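Nickel ABC transporter (Nickel-binding protein) (Bacillus halodurans, PDB 3T66) probably captures its solute, nickel or a peptide-like ligand, outside the cell membrane for import by an ABC transporter, as solute-binding proteins of family 5 do. Local coordinates at residues I73-D78 with M87-V92; E136-N141 with E477-T482; M246-D251 with N257-V262. All blocks are in the same frame, centred on the assembly; numbering follows the deposited sequence.

Contact 1: residues I73-D78 with M87-V92; sequences IKLRED and MDAEAV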
loop_
_atom_site.group_PDB
_atom_site.type_symbol
_atom_site.label_atom_id
_atom_site.label_comp_id
_atom_site.label_asym_id
_atom_site.label_seq_id
_atom_site.Cartn_x
_atom_site.Cartn_y
_atom_site.Cartn_z
ATOM N N ILE A 73 -4.368 -5.121 25.259
ATOM C CA ILE A 73 -3.193 -4.436 24.845
ATOM C C ILE A 73 -2.486 -3.876 26.054
ATOM O O ILE A 73 -3.021 -2.995 26.698
ATOM C CB ILE A 73 -3.545 -3.369 23.766
ATOM C CG1 ILE A 73 -4.135 -4.096 22.565
ATOM C CG2 ILE A 73 -2.306 -2.619 23.262
ATOM C CD1 ILE A 73 -5.182 -3.351 21.859
ATOM N N LYS A 74 -1.302 -4.432 26.361
ATOM C CA LYS A 74 -0.267 -3.797 27.234
ATOM C C LYS A 74 0.599 -2.731 26.507
ATOM O O LYS A 74 1.192 -3.000 25.464
ATOM C CB LYS A 74 0.650 -4.842 27.932
ATOM N N LEU A 75 0.684 -1.548 27.102
ATOM C CA LEU A 75 1.452 -0.441 26.554
ATOM C C LEU A 75 2.784 -0.252 27.261
ATOM O O LEU A 75 2.982 -0.718 28.369
ATOM C CB LEU A 75 0.679 0.866 26.731
ATOM C CG LEU A 75 -0.805 0.813 26.382
ATOM C CD1 LEU A 75 -1.551 2.103 26.757
ATOM C CD2 LEU A 75 -0.983 0.442 24.893
ATOM N N ARG A 76 3.681 0.494 26.642
ATOM C CA ARG A 76 4.985 0.707 27.210
ATOM C C ARG A 76 4.808 1.601 28.406
ATOM O O ARG A 76 3.913 2.468 28.415
ATOM C CB ARG A 76 5.909 1.379 26.199
ATOM C CG ARG A 76 6.026 0.656 24.855
ATOM C CD ARG A 76 7.040 1.353 23.978
ATOM N NE ARG A 76 8.211 1.581 24.794
ATOM C CZ ARG A 76 9.273 0.780 24.820
ATOM N NH1 ARG A 76 9.318 -0.260 24.011
ATOM N NH2 ARG A 76 10.293 1.029 25.641
ATOM N N GLU A 77 5.670 1.415 29.410
ATOM C CA GLU A 77 5.574 2.262 30.582
ATOM C C GLU A 77 6.473 3.479 30.485
ATOM O O GLU A 77 6.443 4.360 31.328
ATOM C CB GLU A 77 5.763 1.453 31.862
ATOM C CG GLU A 77 4.571 0.521 32.104
ATOM C CD GLU A 77 4.932 -0.828 32.761
ATOM O OE1 GLU A 77 5.912 -0.865 33.556
ATOM O OE2 GLU A 77 4.226 -1.847 32.476
ATOM N N ASP A 78 7.241 3.588 29.431
ATOM C CA ASP A 78 8.166 4.699 29.384
ATOM C C ASP A 78 7.829 5.800 28.385
ATOM O O ASP A 78 8.722 6.525 28.018
ATOM C CB ASP A 78 9.569 4.182 29.086
ATOM C CG ASP A 78 9.601 3.276 27.856
ATOM O OD1 ASP A 78 8.522 2.720 27.548
ATOM O OD2 ASP A 78 10.677 3.115 27.192
ATOM N N MET A 87 2.028 8.814 29.102
ATOM C CA MET A 87 1.104 8.103 28.216
ATOM C C MET A 87 0.632 6.763 28.784
ATOM O O MET A 87 1.329 5.759 28.709
ATOM C CB MET A 87 1.704 7.876 26.826
ATOM C CG MET A 87 0.711 7.182 25.846
ATOM S SD MET A 87 1.353 6.010 24.588
ATOM C CE MET A 87 1.676 4.565 25.593
ATOM N N ASP A 88 -0.549 6.756 29.354
ATOM C CA ASP A 88 -1.080 5.611 30.043
ATOM C C ASP A 88 -2.351 5.201 29.392
ATOM O O ASP A 88 -2.802 5.833 28.494
ATOM C CB ASP A 88 -1.281 5.889 31.533
ATOM C CG ASP A 88 -2.294 6.962 31.809
ATOM O OD1 ASP A 88 -2.719 7.652 30.883
ATOM O OD2 ASP A 88 -2.672 7.119 32.969
ATOM N N ALA A 89 -2.966 4.154 29.865
ATOM C CA ALA A 89 -4.054 3.598 29.143
ATOM C C ALA A 89 -5.097 4.651 29.025
ATOM O O ALA A 89 -5.703 4.784 28.002
ATOM C CB ALA A 89 -4.590 2.452 29.879
ATOM N N GLU A 90 -5.298 5.427 30.058
ATOM C CA GLU A 90 -6.346 6.411 30.034
ATOM C C GLU A 90 -6.120 7.410 28.959
ATOM O O GLU A 90 -7.029 7.819 28.306
ATOM C CB GLU A 90 -6.362 7.155 31.340
ATOM C CG GLU A 90 -6.493 6.278 32.505
ATOM C CD GLU A 90 -7.903 6.145 32.909
ATOM O OE1 GLU A 90 -8.737 6.757 32.234
ATOM O OE2 GLU A 90 -8.184 5.434 33.886
ATOM N N ALA A 91 -4.897 7.820 28.779
ATOM C CA ALA A 91 -4.596 8.741 27.732
ATOM C C ALA A 91 -4.888 8.140 26.383
ATOM O O ALA A 91 -5.304 8.807 25.486
ATOM C CB ALA A 91 -3.182 9.107 27.813
ATOM N N VAL A 92 -4.602 6.874 26.242
ATOM C CA VAL A 92 -4.731 6.174 25.007
ATOM C C VAL A 92 -6.184 5.886 24.736
ATOM O O VAL A 92 -6.622 5.829 23.580
ATOM C CB VAL A 92 -3.929 4.887 25.009
ATOM C CG1 VAL A 92 -4.083 4.153 23.692
ATOM C CG2 VAL A 92 -2.466 5.194 25.277
#
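Leu-75, at the end of a strand, packs against Met-87, just ahead of a helix, and Ala-89 and Val-92 in its first turn; the contact is carried by apolar side chains, and no hydrogen bond joins 73-78 to 87-92. Followed outward, Leu-75 first meets the thioether methyl: its CB lies 4.0 Å from Met-87 CE. With CG anti to the carbonyl carbon (chi1 -45°), the chain then leads CD1 to the first turn of the helix. There CD1 lies 3.8 Å from Ala-89 CA and touches the backbone carbon Asp-88 C. The same methyl meets Val-92 tip to tip, CD1 to CG2 at 3.5 Å. Met-87 has its CG anti to the backbone N and bends at its next two torsions, which turns CE toward the strand end, where it meets Leu-75 CB and lies 4.2 Å from Arg-76 O.

Each segment is braced from within. Asp-88 is the N-cap: its OD1, met from above the carboxylate plane, accepts from Ala-91 N at 3.0 Å. Arg-76 grips Asp-78 side-on, and its NH2 reaches OD2 almost straight, at 164°.

Strand 70-75 is an inner member of a four-stranded antiparallel sheet, and helix 89-100 lies against it: Ala-89 and Val-92 both also touch Leu-122 of strand 121-126, while Leu-75 touches Ala-60 of strand 60-64.

Contact 2: residues E136-N141 with E477-T482; sequences ELVNPN and EYYMIT
Pro-140 and Tyr-478 mark the closest backbone approach, with CA atoms 7.1 Å apart and no hydrogen bond between the segments; Pro-140 begins a 3-10 turn, while 477-482 is irregular. The contact is a CH-pi packing of proline on tyrosine, and it joins a loop following strand 121-126 to the C-terminal tail of the solute-binding fold, across 335 intervening residues.

The proline ring lies over one face of Tyr-478. Its CG stands 3.8 Å from the ring centroid and 16° off the normal, which places it over the face, though shifted toward the rim at Tyr-478 CG. Pro-140 CD covers the far half, 3.9 Å from Tyr-478 CE2. Val-138 approaches differently: its CG1, anti to the backbone N (chi1 178°), comes to the ring edge, near the ring plane, at 4.0 Å from the same CE2 of Tyr-478. Face and edge are thus met by two residues of one loop, an arrangement that would probably restrict rotation of the phenol ring.

Tyr-479 adds a lesser touch, its OH lying 4.3 Å from Val-138 CG1, and it also makes a cation-pi interaction with Arg-47. Val-37 of helix 35-38 touches both Pro-140 and Tyr-479. Within the tail the two tyrosines are themselves packed: Tyr-478 CB sits 3.6 Å above the plane of the Tyr-479 ring, over its centre.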
loop_
_atom_site.group_PDB
_atom_site.type_symbol
_atom_site.label_atom_id
_atom_site.label_comp_id
_atom_site.label_asym_id
_atom_site.label_seq_id
_atom_site.Cartn_x
_atom_site.Cartn_y
_atom_site.Cartn_z
ATOM N N GLU A 136 -5.431 -2.788 12.108
ATOM C CA GLU A 136 -6.098 -1.517 11.900
ATOM C C GLU A 136 -5.445 -0.430 12.689
ATOM O O GLU A 136 -5.567 0.740 12.312
ATOM C CB GLU A 136 -7.558 -1.531 12.305
ATOM C CG GLU A 136 -8.468 -2.391 11.420
ATOM C CD GLU A 136 -8.681 -1.869 10.004
ATOM O OE1 GLU A 136 -8.348 -0.677 9.683
ATOM O OE2 GLU A 136 -9.211 -2.684 9.216
ATOM N N LEU A 137 -4.740 -0.783 13.769
ATOM C CA LEU A 137 -4.139 0.246 14.611
ATOM C C LEU A 137 -2.867 0.845 14.009
ATOM O O LEU A 137 -2.325 1.835 14.494
ATOM C CB LEU A 137 -3.946 -0.275 16.023
ATOM C CG LEU A 137 -5.256 -0.731 16.666
ATOM C CD1 LEU A 137 -5.056 -1.327 18.057
ATOM C CD2 LEU A 137 -6.260 0.418 16.718
ATOM N N VAL A 138 -2.413 0.260 12.916
ATOM C CA VAL A 138 -1.285 0.797 12.191
ATOM C C VAL A 138 -1.646 2.115 11.471
ATOM O O VAL A 138 -0.781 2.935 11.223
ATOM C CB VAL A 138 -0.824 -0.222 11.140
ATOM C CG1 VAL A 138 0.362 0.304 10.298
ATOM C CG2 VAL A 138 -0.500 -1.550 11.757
ATOM N N ASN A 139 -2.924 2.300 11.148
ATOM C CA ASN A 139 -3.373 3.413 10.357
ATOM C C ASN A 139 -2.939 4.669 11.018
ATOM O O ASN A 139 -3.295 4.919 12.166
ATOM C CB ASN A 139 -4.883 3.434 10.314
ATOM C CG ASN A 139 -5.434 3.980 9.011
ATOM O OD1 ASN A 139 -5.077 5.062 8.562
ATOM N ND2 ASN A 139 -6.351 3.227 8.415
ATOM N N PRO A 140 -2.179 5.483 10.297
ATOM C CA PRO A 140 -1.730 6.732 10.795
ATOM C C PRO A 140 -2.837 7.555 11.380
ATOM O O PRO A 140 -2.580 8.412 12.212
ATOM C CB PRO A 140 -1.170 7.363 9.566
ATOM C CG PRO A 140 -0.450 6.226 8.972
ATOM C CD PRO A 140 -1.458 5.116 9.075
ATOM N N ASN A 141 -4.066 7.270 10.979
ATOM C CA ASN A 141 -5.280 7.902 11.517
ATOM C C ASN A 141 -5.501 7.762 12.950
ATOM O O ASN A 141 -6.301 8.490 13.509
ATOM C CB ASN A 141 -6.465 7.130 11.017
ATOM C CG ASN A 141 -6.789 7.496 9.685
ATOM O OD1 ASN A 141 -6.238 8.501 9.186
ATOM N ND2 ASN A 141 -7.651 6.717 9.033
ATOM N N GLU A 477 4.955 3.660 3.266
ATOM C CA GLU A 477 4.896 5.070 2.982
ATOM C C GLU A 477 4.324 5.857 4.134
ATOM O O GLU A 477 3.751 6.913 3.914
ATOM C CB GLU A 477 4.040 5.290 1.745
ATOM C CG GLU A 477 4.704 4.823 0.470
ATOM C CD GLU A 477 4.035 5.426 -0.720
ATOM O OE1 GLU A 477 4.341 6.586 -1.030
ATOM O OE2 GLU A 477 3.188 4.752 -1.332
ATOM N N TYR A 478 4.443 5.344 5.354
ATOM C CA TYR A 478 3.915 6.054 6.487
ATOM C C TYR A 478 5.044 6.748 7.169
ATOM O O TYR A 478 4.836 7.677 7.918
ATOM C CB TYR A 478 3.275 5.114 7.478
ATOM C CG TYR A 478 2.071 4.404 6.935
ATOM C CD1 TYR A 478 1.334 4.940 5.886
ATOM C CD2 TYR A 478 1.654 3.180 7.487
ATOM C CE1 TYR A 478 0.228 4.270 5.384
ATOM C CE2 TYR A 478 0.535 2.500 6.990
ATOM C CZ TYR A 478 -0.178 3.054 5.943
ATOM O OH TYR A 478 -1.289 2.385 5.451
ATOM N N TYR A 479 6.256 6.311 6.900
ATOM C CA TYR A 479 7.361 6.770 7.691
ATOM C C TYR A 479 8.364 7.492 6.849
ATOM O O TYR A 479 8.862 6.967 5.860
ATOM C CB TYR A 479 7.990 5.608 8.434
ATOM C CG TYR A 479 6.956 4.787 9.083
ATOM C CD1 TYR A 479 6.187 5.304 10.091
ATOM C CD2 TYR A 479 6.692 3.513 8.659
ATOM C CE1 TYR A 479 5.199 4.552 10.692
ATOM C CE2 TYR A 479 5.692 2.758 9.258
ATOM C CZ TYR A 479 4.963 3.297 10.267
ATOM O OH TYR A 479 3.968 2.578 10.856
ATOM N N MET A 480 8.640 8.727 7.251
ATOM C CA MET A 480 9.542 9.576 6.517
ATOM C C MET A 480 10.390 10.319 7.494
ATOM O O MET A 480 11.573 10.038 7.582
ATOM C CB MET A 480 8.746 10.494 5.638
ATOM C CG MET A 480 7.649 9.711 4.954
ATOM S SD MET A 480 7.011 10.628 3.605
ATOM C CE MET A 480 5.697 9.536 3.016
ATOM N N ILE A 481 9.833 11.224 8.283
ATOM C CA ILE A 481 10.718 11.938 9.192
ATOM C C ILE A 481 10.756 11.106 10.465
ATOM O O ILE A 481 9.699 10.695 10.927
ATOM C CB ILE A 481 10.279 13.437 9.430
ATOM C CG1 ILE A 481 10.307 14.291 8.144
ATOM C CG2 ILE A 481 11.143 14.093 10.499
ATOM C CD1 ILE A 481 11.584 14.208 7.355
ATOM N N THR A 482 11.958 10.818 10.983
ATOM C CA THR A 482 12.182 9.878 12.123
ATOM C C THR A 482 13.460 10.214 12.872
ATOM O O THR A 482 14.346 10.846 12.330
ATOM C CB THR A 482 12.355 8.390 11.668
ATOM O OG1 THR A 482 13.677 8.167 11.160
ATOM C CG2 THR A 482 11.394 8.022 10.584
#

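Contact 3: residues M246-D251 with N257-V262; sequences MNLDRD and NVRRAV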
loop_
_atom_site.group_PDB
_atom_site.type_symbol
_atom_site.label_atom_id
_atom_site.label_comp_id
_atom_site.label_asym_id
_atom_site.label_seq_id
_atom_site.Cartn_x
_atom_site.Cartn_y
_atom_site.Cartn_z
ATOM N N MET A 246 -8.976 -10.551 -14.524
ATOM C CA MET A 246 -9.762 -11.363 -15.480
ATOM C C MET A 246 -11.239 -11.502 -15.137
ATOM O O MET A 246 -11.625 -11.298 -13.995
ATOM C CB MET A 246 -9.156 -12.755 -15.562
ATOM C CG MET A 246 -7.679 -12.690 -15.842
ATOM S SD MET A 246 -6.930 -14.295 -15.823
ATOM C CE MET A 246 -5.306 -13.935 -16.487
ATOM N N ASN A 247 -12.055 -11.834 -16.134
ATOM C CA ASN A 247 -13.495 -12.065 -15.949
ATOM C C ASN A 247 -13.881 -13.526 -16.255
ATOM O O ASN A 247 -14.150 -13.870 -17.407
ATOM C CB ASN A 247 -14.315 -11.120 -16.818
ATOM C CG ASN A 247 -15.827 -11.349 -16.697
ATOM O OD1 ASN A 247 -16.284 -12.291 -16.033
ATOM N ND2 ASN A 247 -16.613 -10.474 -17.345
ATOM N N LEU A 248 -13.933 -14.360 -15.215
ATOM C CA LEU A 248 -14.190 -15.782 -15.366
ATOM C C LEU A 248 -15.636 -16.187 -15.743
ATOM O O LEU A 248 -15.923 -17.377 -15.969
ATOM C CB LEU A 248 -13.814 -16.489 -14.082
ATOM C CG LEU A 248 -12.476 -16.276 -13.402
ATOM C CD1 LEU A 248 -12.428 -17.316 -12.281
ATOM C CD2 LEU A 248 -11.349 -16.449 -14.375
ATOM N N ASP A 249 -16.543 -15.213 -15.787
ATOM C CA ASP A 249 -17.869 -15.417 -16.370
ATOM C C ASP A 249 -17.799 -15.566 -17.907
ATOM O O ASP A 249 -18.805 -15.838 -18.553
ATOM C CB ASP A 249 -18.800 -14.257 -15.970
ATOM C CG ASP A 249 -20.304 -14.637 -16.024
ATOM O OD1 ASP A 249 -20.677 -15.758 -15.560
ATOM O OD2 ASP A 249 -21.105 -13.797 -16.520
ATOM N N ARG A 250 -16.605 -15.398 -18.469
ATOM C CA ARG A 250 -16.386 -15.511 -19.896
ATOM C C ARG A 250 -15.831 -16.886 -20.206
ATOM O O ARG A 250 -14.935 -17.367 -19.511
ATOM C CB ARG A 250 -15.395 -14.446 -20.366
ATOM C CG ARG A 250 -15.814 -13.049 -20.036
ATOM C CD ARG A 250 -16.870 -12.602 -21.002
ATOM N NE ARG A 250 -16.231 -12.056 -22.191
ATOM C CZ ARG A 250 -16.760 -12.030 -23.404
ATOM N NH1 ARG A 250 -16.070 -11.472 -24.381
ATOM N NH2 ARG A 250 -17.952 -12.553 -23.644
ATOM N N ASP A 251 -16.327 -17.516 -21.267
ATOM C CA ASP A 251 -15.950 -18.907 -21.522
ATOM C C ASP A 251 -14.478 -19.043 -21.836
ATOM O O ASP A 251 -13.812 -19.861 -21.213
ATOM C CB ASP A 251 -16.870 -19.592 -22.564
ATOM C CG ASP A 251 -18.297 -19.934 -21.985
ATOM O OD1 ASP A 251 -19.012 -18.984 -21.524
ATOM O OD2 ASP A 251 -18.687 -21.144 -21.989
ATOM N N ASN A 257 -5.470 -22.802 -18.979
ATOM C CA ASN A 257 -4.411 -22.498 -19.911
ATOM C C ASN A 257 -4.657 -21.220 -20.697
ATOM O O ASN A 257 -3.701 -20.564 -21.137
ATOM C CB ASN A 257 -4.164 -23.661 -20.845
ATOM C CG ASN A 257 -3.627 -24.858 -20.139
ATOM O OD1 ASN A 257 -2.643 -24.779 -19.379
ATOM N ND2 ASN A 257 -4.255 -26.006 -20.398
ATOM N N VAL A 258 -5.920 -20.861 -20.879
ATOM C CA VAL A 258 -6.185 -19.564 -21.516
ATOM C C VAL A 258 -5.689 -18.430 -20.595
ATOM O O VAL A 258 -5.125 -17.426 -21.063
ATOM C CB VAL A 258 -7.677 -19.331 -21.868
ATOM C CG1 VAL A 258 -7.898 -17.897 -22.280
ATOM C CG2 VAL A 258 -8.129 -20.258 -22.971
ATOM N N ARG A 259 -5.885 -18.620 -19.289
ATOM C CA ARG A 259 -5.386 -17.687 -18.306
ATOM C C ARG A 259 -3.851 -17.656 -18.284
ATOM O O ARG A 259 -3.235 -16.585 -18.513
ATOM C CB ARG A 259 -5.959 -18.030 -16.947
ATOM C CG ARG A 259 -7.477 -17.940 -16.923
ATOM C CD ARG A 259 -8.013 -17.853 -15.535
ATOM N NE ARG A 259 -7.900 -19.097 -14.760
ATOM C CZ ARG A 259 -8.734 -20.142 -14.845
ATOM N NH1 ARG A 259 -9.733 -20.135 -15.736
ATOM N NH2 ARG A 259 -8.556 -21.214 -14.051
ATOM N N ARG A 260 -3.247 -18.820 -18.036
ATOM C CA ARG A 260 -1.808 -18.996 -18.119
ATOM C C ARG A 260 -1.171 -18.237 -19.261
ATOM O O ARG A 260 -0.043 -17.748 -19.175
ATOM C CB ARG A 260 -1.534 -20.452 -18.329
ATOM C CG ARG A 260 -1.328 -21.168 -17.061
ATOM C CD ARG A 260 -1.865 -22.569 -17.104
ATOM N NE ARG A 260 -1.731 -23.181 -15.781
ATOM C CZ ARG A 260 -2.081 -24.420 -15.460
ATOM N NH1 ARG A 260 -2.622 -25.247 -16.345
ATOM N NH2 ARG A 260 -1.906 -24.821 -14.221
ATOM N N ALA A 261 -1.913 -18.157 -20.352
ATOM C CA ALA A 261 -1.394 -17.615 -21.585
ATOM C C ALA A 261 -1.380 -16.071 -21.529
ATOM O O ALA A 261 -0.328 -15.441 -21.775
ATOM C CB ALA A 261 -2.227 -18.136 -22.749
ATOM N N VAL A 262 -2.548 -15.485 -21.205
ATOM C CA VAL A 262 -2.691 -14.053 -20.945
ATOM C C VAL A 262 -1.598 -13.666 -19.956
ATOM O O VAL A 262 -0.924 -12.653 -20.118
ATOM C CB VAL A 262 -4.065 -13.729 -20.336
ATOM C CG1 VAL A 262 -4.065 -12.382 -19.680
ATOM C CG2 VAL A 262 -5.120 -13.738 -21.365
#
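Met-246 packs on Arg-259, the two residues most covered in this contact, the thioether lying obliquely across the aliphatic part of the arginine: SD is 3.7 Å from Arg-259 CD. Extended beyond CG, the methionine carries its methyl onward to Val-262, tip to tip, with CE 3.8 Å from CG1. Leu-248 crosses Arg-259 at about a right angle, and its CD2 meets Arg-259 CD at 3.8 Å. An alanine in place of Met-246 would remove SD and CE, and would probably leave a gap beside Val-262 CG1 and the methylenes of Arg-259.

The fold element is a short loop connecting strand 240-246 to helix 256-265, opened by a type I beta turn from Asn-247 to Arg-250. Backbone bonding closes the turn, Arg-250 N to Asn-247 O at 3.1 Å. An Asx turn is superposed on it: Asn-247 OD1 accepts from Asp-249 N at 2.9 Å, with the donor tilted 31° from the carbonyl plane.

Polar bonds of Arg-259 lead beyond both segments: NH1 bonds to Leu-253 O in the loop while NE bonds to Gln-448 O. On the helix itself, Arg-260 NH1 reaches Asn-257 OD1 at 3.1 Å, from above the carbonyl plane.

Contacts 1 and 2 are neighbours, with centres 19 Å apart and nearest atoms about 4 Å apart, yet they do not touch. Contact 3 lies across the chain's centre from contact 1, their centres 52 Å apart, and its centre is 38 Å from that of contact 2. This separation is consistent with the two-lobed build of the solute-binding family, with contacts 1 and 2 in one lobe and contact 3 in the other. In sequence, contact 1 closes before contact 2 opens, whereas contact 3 is nested inside the long loop closed by 136-141 and 477-482. All three lie away from Asp-179, a calcium ligand seen in a crystal of this protein.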